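Long-range contacts in TRAP-type transporter, periplasmic component (Cupriavidus necator, PDB 4P8B), which binds (S)-2-acetolactate and, as a periplasmic component of a TRAP-type transporter, probably delivers such a solute to its membrane partners: residues A[180-185]-A[321-326]; A[185-190]-A[235-240]. One frame throughout, in Å; residues are numbered along the deposited sequence.

In the fold
Both contacts use helix 181-189, on successive parts of its length, and they share Glu185, whose carboxylate works in contact 1 alone. Contact 1 joins the start of this helix to helix 317-327, with a polar, partly exposed side where a salt bridge, an indole N-H bond and a water lie beside a buried leucine-indole pair. Contact 2 joins the later part of the helix to the loop between strands 233-235 and 241-249; all five touching residues are buried, and no hydrogen bond crosses between its segments. The centres of the two contacts lie about 12 Å apart, and the two meet where Tyr183 CE1 packs 3.2 Å from Tyr239 OH.

Contact 1 (A[180-185]-A[321-326]); sequences SPLYIE and DKWKKQ
Trp323 lays one face of its indole against Leu182 and turns its N-H edge to Glu185, so a single side chain joins an apolar and a polar contact. Leu182 CD1 stands 3.5 Å from the centroid of the five-membered ring, only 12° off its normal, which defines a CH-pi contact over the face. CB of the same leucine sits over the middle of the indole. Leu182 can lie along the ring because CG points away from its backbone N, and the two side chains slide past each other in opposite directions. Pro181 adds a looser apolar touch, its CB 4.3 Å from Trp323 CH2.

At the ring edge, Trp323 NE1 donates to Glu185 OE1 over 2.9 Å, with a nearly straight N-H...O angle of 169°. The acceptor lies close to the indole plane, yet the N-H meets it from above the carboxylate plane. Lys322 NZ approaches Glu185 OE1 at 3.2 Å from the opposite face of the carboxylate, forming a salt bridge, so two donors grip one oxygen. The extended Lys322 chain crosses Glu185 at about a right angle. A water donates to Glu185 OE2 at 2.7 Å and accepts from Gln326 NE2 at 3.1 Å. With a cationic neighbour and an indole donor, the glutamate is probably favoured in its ionised form.

The axes of the short segments run antiparallel at 163° but stay 11.6 Å apart, a spacing filled by the indole together with the Leu182 and Glu185 side chains. Leu113 also touches Trp323. Leu182 lies about 13 Å (side chain to ligand) from the bound acetolactate. The result is a near-antiparallel helix pair of the solute-binding protein fold, joining helix 181-189 to helix 317-327, the last but one of the chain, and packing away from the ligand pocket.

Contact 2 (A[185-190]-A[235-240]); sequences ETFNAL and TTWGYV
Phe187 brings the far end of its ring to both Trp237 and Tyr239, and the three side chains form an aromatic cluster. Its CG is anti to the carbonyl carbon; although the first bond of the side chain does not aim at the loop, the ring end reaches it. There Phe187 CE1 comes 3.7 Å from Trp237 CH2, with the ring planes inclined at 47°. Phe187 CE2 approaches Tyr239 OH to 3.3 Å, the oxygen lying near the plane of the phenylalanine ring at its edge. The planes of these two rings are steeply inclined, and their centroids are 5.6 Å apart.

Trp237 and Tyr239 share an uncommon first torsion for large aromatic side chains: in both, CG lies between the backbone N and the carbonyl carbon (chi1 64° and 79°). Gly238, with positive phi, separates them. The two side chains lie over one another within the loop, with Tyr239 CB over the centre of the Trp237 indole and Trp237 CZ2 over the centre of the Tyr239 ring. The Trp237 edge faces the helix, and Leu190 CD1 packs there at 3.8 Å from Trp237 CZ3. Thr186 directs its methyl to the edge of Tyr239, with CG2 4.1 Å from Tyr239 CE2, while its hydroxyl bonds back to Leu182 O.

The polar ends of the buried aromatics are satisfied by other parts of the chain: Trp237 NE1 bonds to Arg155 O, and Tyr239 OH to Glu215 OE1. Arg155, a ligand-binding residue, has its side chain about 4 Å from that of Tyr239. The cluster thus seats the end of helix 181-189 on the loop joining strands 233-235 and 241-249, with Pro194 of strand 193-196 against Phe187, strand 156-159 touching Trp237, and Phe312 of helix 306-315 meeting the indole edge-to-face.

Contact 1 (A[180-185]-A[321-326])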
loop_
_atom_site.group_PDB
_atom_site.type_symbol
_atom_site.label_atom_id
_atom_site.label_comp_id
_atom_site.label_asym_id
_atom_site.label_seq_id
_atom_site.Cartn_x
_atom_site.Cartn_y
_atom_site.Cartn_z
ATOM N N SER A 180 0.620 9.429 7.589
ATOM C CA SER A 180 1.701 9.975 6.773
ATOM C C SER A 180 1.216 11.337 6.250
ATOM O O SER A 180 0.201 11.387 5.570
ATOM C CB SER A 180 2.044 8.998 5.649
ATOM O OG SER A 180 2.396 9.650 4.437
ATOM N N PRO A 181 1.920 12.436 6.600
ATOM C CA PRO A 181 1.409 13.805 6.421
ATOM C C PRO A 181 0.908 14.182 5.022
ATOM O O PRO A 181 0.022 15.016 4.897
ATOM C CB PRO A 181 2.597 14.701 6.818
ATOM C CG PRO A 181 3.711 13.790 7.214
ATOM C CD PRO A 181 3.168 12.416 7.384
ATOM N N LEU A 182 1.460 13.578 3.979
ATOM C CA LEU A 182 0.983 13.855 2.634
ATOM C C LEU A 182 -0.508 13.582 2.506
ATOM O O LEU A 182 -1.244 14.356 1.870
ATOM C CB LEU A 182 1.813 13.033 1.647
ATOM C CG LEU A 182 1.395 12.992 0.169
ATOM C CD1 LEU A 182 1.025 14.361 -0.414
ATOM C CD2 LEU A 182 2.546 12.390 -0.613
ATOM N N TYR A 183 -0.988 12.508 3.120
ATOM C CA TYR A 183 -2.412 12.202 3.034
ATOM C C TYR A 183 -3.288 13.259 3.719
ATOM O O TYR A 183 -4.375 13.591 3.231
ATOM C CB TYR A 183 -2.723 10.779 3.558
ATOM C CG TYR A 183 -2.265 9.754 2.568
ATOM C CD1 TYR A 183 -3.061 9.379 1.499
ATOM C CD2 TYR A 183 -0.972 9.224 2.632
ATOM C CE1 TYR A 183 -2.610 8.472 0.546
ATOM C CE2 TYR A 183 -0.513 8.335 1.688
ATOM C CZ TYR A 183 -1.333 7.975 0.633
ATOM O OH TYR A 183 -0.866 7.104 -0.318
ATOM N N ILE A 184 -2.810 13.815 4.826
ATOM C CA ILE A 184 -3.531 14.906 5.471
ATOM C C ILE A 184 -3.637 16.092 4.523
ATOM O O ILE A 184 -4.699 16.683 4.379
ATOM C CB ILE A 184 -2.852 15.337 6.780
ATOM C CG1 ILE A 184 -2.953 14.211 7.823
ATOM C CG2 ILE A 184 -3.477 16.609 7.321
ATOM C CD1 ILE A 184 -4.371 13.898 8.261
ATOM N N GLU A 185 -2.534 16.427 3.868
ATOM C CA GLU A 185 -2.514 17.561 2.949
ATOM C C GLU A 185 -3.398 17.329 1.724
ATOM O O GLU A 185 -4.105 18.250 1.284
ATOM C CB GLU A 185 -1.075 17.885 2.538
ATOM C CG GLU A 185 -0.274 18.427 3.707
ATOM C CD GLU A 185 1.133 18.835 3.327
ATOM O OE1 GLU A 185 1.347 19.263 2.175
ATOM O OE2 GLU A 185 2.034 18.733 4.186
ATOM N N ASP A 321 2.808 19.247 -6.422
ATOM C CA ASP A 321 4.006 20.010 -6.736
ATOM C C ASP A 321 4.887 20.176 -5.499
ATOM O O ASP A 321 6.124 20.080 -5.575
ATOM C CB ASP A 321 3.620 21.386 -7.291
ATOM C CG ASP A 321 2.951 21.314 -8.653
ATOM O OD1 ASP A 321 3.084 20.284 -9.351
ATOM O OD2 ASP A 321 2.291 22.309 -9.029
ATOM N N LYS A 322 4.252 20.426 -4.355
ATOM C CA LYS A 322 4.973 20.576 -3.101
ATOM C C LYS A 322 5.745 19.300 -2.765
ATOM O O LYS A 322 6.945 19.342 -2.458
ATOM C CB LYS A 322 3.997 20.927 -1.971
ATOM C CG LYS A 322 4.624 20.881 -0.583
ATOM C CD LYS A 322 3.623 21.301 0.492
ATOM C CE LYS A 322 4.276 21.260 1.870
ATOM N NZ LYS A 322 3.340 21.575 2.978
ATOM N N TRP A 323 5.063 18.158 -2.823
ATOM C CA TRP A 323 5.693 16.907 -2.434
ATOM C C TRP A 323 6.677 16.374 -3.481
ATOM O O TRP A 323 7.628 15.665 -3.148
ATOM C CB TRP A 323 4.622 15.871 -2.019
ATOM C CG TRP A 323 4.102 16.225 -0.679
ATOM C CD1 TRP A 323 3.150 17.167 -0.386
ATOM C CD2 TRP A 323 4.526 15.686 0.564
ATOM N NE1 TRP A 323 2.966 17.245 0.968
ATOM C CE2 TRP A 323 3.804 16.349 1.578
ATOM C CE3 TRP A 323 5.466 14.718 0.928
ATOM C CZ2 TRP A 323 3.968 16.048 2.920
ATOM C CZ3 TRP A 323 5.630 14.427 2.255
ATOM C CH2 TRP A 323 4.906 15.101 3.238
ATOM N N LYS A 324 6.468 16.752 -4.740
ATOM C CA LYS A 324 7.433 16.440 -5.795
ATOM C C LYS A 324 8.808 16.988 -5.439
ATOM O O LYS A 324 9.812 16.306 -5.592
ATOM C CB LYS A 324 6.961 17.027 -7.136
ATOM C CG LYS A 324 7.986 16.963 -8.286
ATOM C CD LYS A 324 7.294 17.184 -9.632
ATOM C CE LYS A 324 8.276 17.149 -10.818
ATOM N NZ LYS A 324 7.550 17.286 -12.108
ATOM N N LYS A 325 8.848 18.207 -4.920
ATOM C CA LYS A 325 10.105 18.789 -4.470
ATOM C C LYS A 325 10.671 18.079 -3.237
ATOM O O LYS A 325 11.884 17.913 -3.108
ATOM C CB LYS A 325 9.917 20.267 -4.155
ATOM C CG LYS A 325 9.590 21.095 -5.382
ATOM C CD LYS A 325 9.505 22.568 -5.050
ATOM C CE LYS A 325 9.427 23.413 -6.319
ATOM N NZ LYS A 325 8.120 23.253 -7.029
ATOM N N GLN A 326 9.793 17.669 -2.328
ATOM C CA GLN A 326 10.226 16.997 -1.107
ATOM C C GLN A 326 10.814 15.616 -1.367
ATOM O O GLN A 326 11.805 15.220 -0.750
ATOM C CB GLN A 326 9.060 16.864 -0.141
ATOM C CG GLN A 326 8.596 18.180 0.434
ATOM C CD GLN A 326 7.724 17.979 1.652
ATOM O OE1 GLN A 326 7.815 16.949 2.327
ATOM N NE2 GLN A 326 6.870 18.956 1.941
HETATM O O HOH W 1 4.697 19.085 4.171
#

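Contact 2 (A[185-190]-A[235-240])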
loop_
_atom_site.group_PDB
_atom_site.type_symbol
_atom_site.label_atom_id
_atom_site.label_comp_id
_atom_site.label_asym_id
_atom_site.label_seq_id
_atom_site.Cartn_x
_atom_site.Cartn_y
_atom_site.Cartn_z
ATOM N N GLU A 185 -2.534 16.427 3.868
ATOM C CA GLU A 185 -2.514 17.561 2.949
ATOM C C GLU A 185 -3.398 17.329 1.724
ATOM O O GLU A 185 -4.105 18.250 1.284
ATOM C CB GLU A 185 -1.075 17.885 2.538
ATOM C CG GLU A 185 -0.274 18.427 3.707
ATOM C CD GLU A 185 1.133 18.835 3.327
ATOM O OE1 GLU A 185 1.347 19.263 2.175
ATOM O OE2 GLU A 185 2.034 18.733 4.186
ATOM N N THR A 186 -3.389 16.120 1.173
ATOM C CA THR A 186 -4.233 15.827 0.022
ATOM C C THR A 186 -5.698 16.019 0.370
ATOM O O THR A 186 -6.447 16.659 -0.371
ATOM C CB THR A 186 -3.995 14.408 -0.476
ATOM O OG1 THR A 186 -2.662 14.346 -1.001
ATOM C CG2 THR A 186 -4.996 14.007 -1.553
ATOM N N PHE A 187 -6.131 15.446 1.487
ATOM C CA PHE A 187 -7.543 15.557 1.849
ATOM C C PHE A 187 -7.921 16.955 2.335
ATOM O O PHE A 187 -9.058 17.399 2.107
ATOM C CB PHE A 187 -7.938 14.442 2.818
ATOM C CG PHE A 187 -8.165 13.133 2.121
ATOM C CD1 PHE A 187 -9.367 12.880 1.491
ATOM C CD2 PHE A 187 -7.166 12.171 2.055
ATOM C CE1 PHE A 187 -9.577 11.710 0.795
ATOM C CE2 PHE A 187 -7.376 10.999 1.369
ATOM C CZ PHE A 187 -8.576 10.765 0.751
ATOM N N ASN A 188 -6.997 17.680 2.957
ATOM C CA ASN A 188 -7.241 19.092 3.278
ATOM C C ASN A 188 -7.512 19.901 2.003
ATOM O O ASN A 188 -8.372 20.773 1.994
ATOM C CB ASN A 188 -6.056 19.738 4.012
ATOM C CG ASN A 188 -5.905 19.272 5.438
ATOM O OD1 ASN A 188 -6.789 18.649 6.004
ATOM N ND2 ASN A 188 -4.773 19.604 6.039
ATOM N N ALA A 189 -6.764 19.628 0.938
ATOM C CA ALA A 189 -6.945 20.352 -0.326
ATOM C C ALA A 189 -8.315 20.090 -0.924
ATOM O O ALA A 189 -8.815 20.900 -1.700
ATOM C CB ALA A 189 -5.865 19.950 -1.317
ATOM N N LEU A 190 -8.902 18.949 -0.587
ATOM C CA LEU A 190 -10.224 18.560 -1.066
ATOM C C LEU A 190 -11.337 19.011 -0.116
ATOM O O LEU A 190 -12.502 18.678 -0.326
ATOM C CB LEU A 190 -10.287 17.045 -1.284
ATOM C CG LEU A 190 -9.321 16.542 -2.354
ATOM C CD1 LEU A 190 -9.224 15.030 -2.375
ATOM C CD2 LEU A 190 -9.756 17.070 -3.695
ATOM N N THR A 235 -16.091 5.608 -4.455
ATOM C CA THR A 235 -15.727 6.187 -5.753
ATOM C C THR A 235 -14.381 5.657 -6.172
ATOM O O THR A 235 -13.413 5.749 -5.430
ATOM C CB THR A 235 -15.705 7.701 -5.686
ATOM O OG1 THR A 235 -17.028 8.136 -5.420
ATOM C CG2 THR A 235 -15.246 8.327 -7.025
ATOM N N THR A 236 -14.345 5.077 -7.370
ATOM C CA THR A 236 -13.136 4.426 -7.832
ATOM C C THR A 236 -12.190 5.422 -8.510
ATOM O O THR A 236 -11.779 5.228 -9.665
ATOM C CB THR A 236 -13.476 3.300 -8.795
ATOM O OG1 THR A 236 -14.250 3.833 -9.876
ATOM C CG2 THR A 236 -14.251 2.179 -8.074
ATOM N N TRP A 237 -11.854 6.485 -7.802
ATOM C CA TRP A 237 -11.030 7.567 -8.350
ATOM C C TRP A 237 -9.569 7.215 -8.600
ATOM O O TRP A 237 -8.896 7.949 -9.314
ATOM C CB TRP A 237 -11.118 8.768 -7.443
ATOM C CG TRP A 237 -10.562 8.624 -6.041
ATOM C CD1 TRP A 237 -10.151 7.480 -5.398
ATOM C CD2 TRP A 237 -10.368 9.687 -5.114
ATOM N NE1 TRP A 237 -9.739 7.787 -4.129
ATOM C CE2 TRP A 237 -9.846 9.133 -3.928
ATOM C CE3 TRP A 237 -10.609 11.070 -5.168
ATOM C CZ2 TRP A 237 -9.524 9.916 -2.834
ATOM C CZ3 TRP A 237 -10.293 11.836 -4.083
ATOM C CH2 TRP A 237 -9.763 11.258 -2.919
ATOM N N GLY A 238 -9.073 6.113 -8.062
ATOM C CA GLY A 238 -7.707 5.690 -8.321
ATOM C C GLY A 238 -6.668 6.727 -7.954
ATOM O O GLY A 238 -5.632 6.809 -8.646
ATOM N N TYR A 239 -6.855 7.513 -6.900
ATOM C CA TYR A 239 -6.010 8.687 -6.690
ATOM C C TYR A 239 -4.549 8.317 -6.434
ATOM O O TYR A 239 -3.641 9.033 -6.887
ATOM C CB TYR A 239 -6.542 9.650 -5.622
ATOM C CG TYR A 239 -6.309 9.292 -4.156
ATOM C CD1 TYR A 239 -6.641 8.033 -3.619
ATOM C CD2 TYR A 239 -5.830 10.248 -3.296
ATOM C CE1 TYR A 239 -6.448 7.763 -2.269
ATOM C CE2 TYR A 239 -5.665 10.002 -1.953
ATOM C CZ TYR A 239 -5.973 8.750 -1.441
ATOM O OH TYR A 239 -5.780 8.542 -0.099
ATOM N N VAL A 240 -4.307 7.211 -5.724
ATOM C CA VAL A 240 -2.962 6.690 -5.517
ATOM C C VAL A 240 -3.059 5.173 -5.497
ATOM O O VAL A 240 -4.150 4.611 -5.406
ATOM C CB VAL A 240 -2.373 7.128 -4.152
ATOM C CG1 VAL A 240 -2.328 8.632 -4.021
ATOM C CG2 VAL A 240 -3.138 6.501 -2.995
#